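Side-chain contact in halocarboxylic acid dehalogenase DehI (Pseudomonas putida, PDB 3BJX), which probably hydrolyses the carbon-halogen bond of alpha-halocarboxylic acids, releasing the halide: residues E89-N94 with D286-I291. Residues are numbered along the deposited sequence; the frame is centred on the assembly and turned at random.
Sequences ERSLLN and DITISI
Ser91 and Thr288 meet by an oxygen and a methyl: OG of Ser91 sits 3.2 Å from CG2 of Thr288, with the serine CB further back at 4.1 Å from the same methyl. This is a close oxygen-to-methyl touch; each hydroxyl has its polar partner elsewhere, Ser91 OG in the carbonyl of Leu87 and Thr288 OG1 in that of Ile284. The threonine torsion, chi1 -66°, sets OG1 beside its own backbone N for that bond and leaves CG2, anti to the N, as the branch that reaches the serine.

One residue on, Ile289 also meets the loop through CG2, the methyl anti to its backbone N. This CG2 lies 3.8 Å from CD1 of Leu93 and 3.9 Å from the carbonyl O of Ser91, so a single methyl touches both the apolar leucine end and the backbone of the loop. The Leu93 and Ile289 side chains cross at nearly 90°, giving a small point of contact instead of a long shared flank. On the leucine, CD1 is the methyl that comes nearest to the isoleucine.

A water stitches the two backbones together, donating to Ser91 O at 2.6 Å and to Ile289 O at 2.8 Å. It thereby gives the carbonyl of the buried Ser91 a polar partner where the two chain segments come close, with the CA atoms of Ser91 and Ile289 5.1 Å apart.

The contact thus lays the chain leaving helix 78-90 against the long helix 267-299 in this all-helical fold. Helix 230-248 touches both segments, with Leu239 on Ser91 and Tyr232 and Lys235 on Ile289, while Asn129 of helix 112-143 packs on Thr288.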
loop_
_atom_site.group_PDB
_atom_site.type_symbol
_atom_site.label_atom_id
_atom_site.label_comp_id
_atom_site.label_asym_id
_atom_site.label_seq_id
_atom_site.Cartn_x
_atom_site.Cartn_y
_atom_site.Cartn_z
ATOM N N GLU A 89 1.873 22.052 5.223
ATOM C CA GLU A 89 2.961 22.620 6.008
ATOM C C GLU A 89 3.946 21.553 6.545
ATOM O O GLU A 89 5.158 21.735 6.487
ATOM C CB GLU A 89 2.351 23.367 7.180
ATOM C CG GLU A 89 2.920 24.688 7.435
ATOM C CD GLU A 89 2.764 25.080 8.880
ATOM O OE1 GLU A 89 1.832 24.563 9.547
ATOM O OE2 GLU A 89 3.599 25.890 9.347
ATOM N N ARG A 90 3.413 20.468 7.097
ATOM C CA ARG A 90 4.208 19.328 7.559
ATOM C C ARG A 90 5.051 18.612 6.492
ATOM O O ARG A 90 6.044 17.947 6.845
ATOM C CB ARG A 90 3.306 18.289 8.202
ATOM C CG ARG A 90 2.726 18.686 9.531
ATOM C CD ARG A 90 1.916 17.511 9.982
ATOM N NE ARG A 90 1.318 17.684 11.290
ATOM C CZ ARG A 90 1.882 17.305 12.425
ATOM N NH1 ARG A 90 3.104 16.769 12.426
ATOM N NH2 ARG A 90 1.215 17.474 13.556
ATOM N N SER A 91 4.665 18.742 5.214
ATOM C CA SER A 91 5.375 18.100 4.082
ATOM C C SER A 91 6.837 18.502 3.905
ATOM O O SER A 91 7.600 17.817 3.201
ATOM C CB SER A 91 4.656 18.372 2.780
ATOM O OG SER A 91 3.307 17.989 2.882
ATOM N N LEU A 92 7.243 19.608 4.513
ATOM C CA LEU A 92 8.607 20.069 4.293
ATOM C C LEU A 92 9.648 19.125 4.906
ATOM O O LEU A 92 9.516 18.688 6.043
ATOM C CB LEU A 92 8.807 21.501 4.798
ATOM C CG LEU A 92 8.142 22.710 4.137
ATOM C CD1 LEU A 92 8.433 23.883 5.052
ATOM C CD2 LEU A 92 8.638 23.013 2.739
ATOM N N LEU A 93 10.671 18.812 4.123
ATOM C CA LEU A 93 11.807 18.045 4.605
ATOM C C LEU A 93 12.891 18.961 5.156
ATOM O O LEU A 93 13.279 19.959 4.535
ATOM C CB LEU A 93 12.375 17.172 3.494
ATOM C CG LEU A 93 11.516 16.015 2.995
ATOM C CD1 LEU A 93 12.030 15.540 1.636
ATOM C CD2 LEU A 93 11.482 14.861 4.004
ATOM N N ASN A 94 13.384 18.617 6.334
ATOM C CA ASN A 94 14.444 19.387 6.958
ATOM C C ASN A 94 15.771 18.900 6.412
ATOM O O ASN A 94 16.446 18.084 7.052
ATOM C CB ASN A 94 14.396 19.187 8.463
ATOM C CG ASN A 94 14.989 20.336 9.215
ATOM O OD1 ASN A 94 14.823 21.495 8.826
ATOM N ND2 ASN A 94 15.686 20.031 10.314
ATOM N N ASP A 286 3.504 10.510 -0.531
ATOM C CA ASP A 286 4.828 10.593 -1.169
ATOM C C ASP A 286 4.874 11.754 -2.139
ATOM O O ASP A 286 5.861 12.511 -2.153
ATOM C CB ASP A 286 5.168 9.330 -1.969
ATOM C CG ASP A 286 5.306 8.086 -1.108
ATOM O OD1 ASP A 286 5.461 8.171 0.123
ATOM O OD2 ASP A 286 5.265 6.994 -1.694
ATOM N N ILE A 287 3.834 11.860 -2.979
ATOM C CA ILE A 287 3.791 12.883 -4.017
ATOM C C ILE A 287 3.629 14.255 -3.398
ATOM O O ILE A 287 4.273 15.207 -3.851
ATOM C CB ILE A 287 2.707 12.633 -5.127
ATOM C CG1 ILE A 287 2.926 11.293 -5.857
ATOM C CG2 ILE A 287 2.721 13.762 -6.147
ATOM C CD1 ILE A 287 4.262 11.155 -6.597
ATOM N N THR A 288 2.786 14.364 -2.368
ATOM C CA THR A 288 2.661 15.609 -1.619
ATOM C C THR A 288 4.054 16.128 -1.200
ATOM O O THR A 288 4.373 17.313 -1.380
ATOM C CB THR A 288 1.695 15.510 -0.370
ATOM O OG1 THR A 288 0.341 15.286 -0.791
ATOM C CG2 THR A 288 1.709 16.829 0.410
ATOM N N ILE A 289 4.882 15.241 -0.654
ATOM C CA ILE A 289 6.246 15.606 -0.256
ATOM C C ILE A 289 7.176 15.971 -1.415
ATOM O O ILE A 289 7.930 16.941 -1.313
ATOM C CB ILE A 289 6.916 14.467 0.589
ATOM C CG1 ILE A 289 6.148 14.238 1.893
ATOM C CG2 ILE A 289 8.370 14.785 0.886
ATOM C CD1 ILE A 289 6.407 12.859 2.479
ATOM N N SER A 290 7.172 15.166 -2.486
ATOM C CA SER A 290 8.145 15.312 -3.570
ATOM C C SER A 290 8.012 16.669 -4.272
ATOM O O SER A 290 9.021 17.310 -4.636
ATOM C CB SER A 290 7.956 14.196 -4.611
ATOM O OG SER A 290 8.369 12.925 -4.136
ATOM N N ILE A 291 6.756 17.075 -4.484
ATOM C CA ILE A 291 6.406 18.284 -5.244
ATOM C C ILE A 291 6.592 19.534 -4.403
ATOM O O ILE A 291 7.059 20.553 -4.906
ATOM C CB ILE A 291 4.958 18.191 -5.868
ATOM C CG1 ILE A 291 4.861 16.975 -6.806
ATOM C CG2 ILE A 291 4.553 19.478 -6.574
ATOM C CD1 ILE A 291 5.754 16.999 -8.008
HETATM O O HOH W 1 8.671 18.461 0.870
#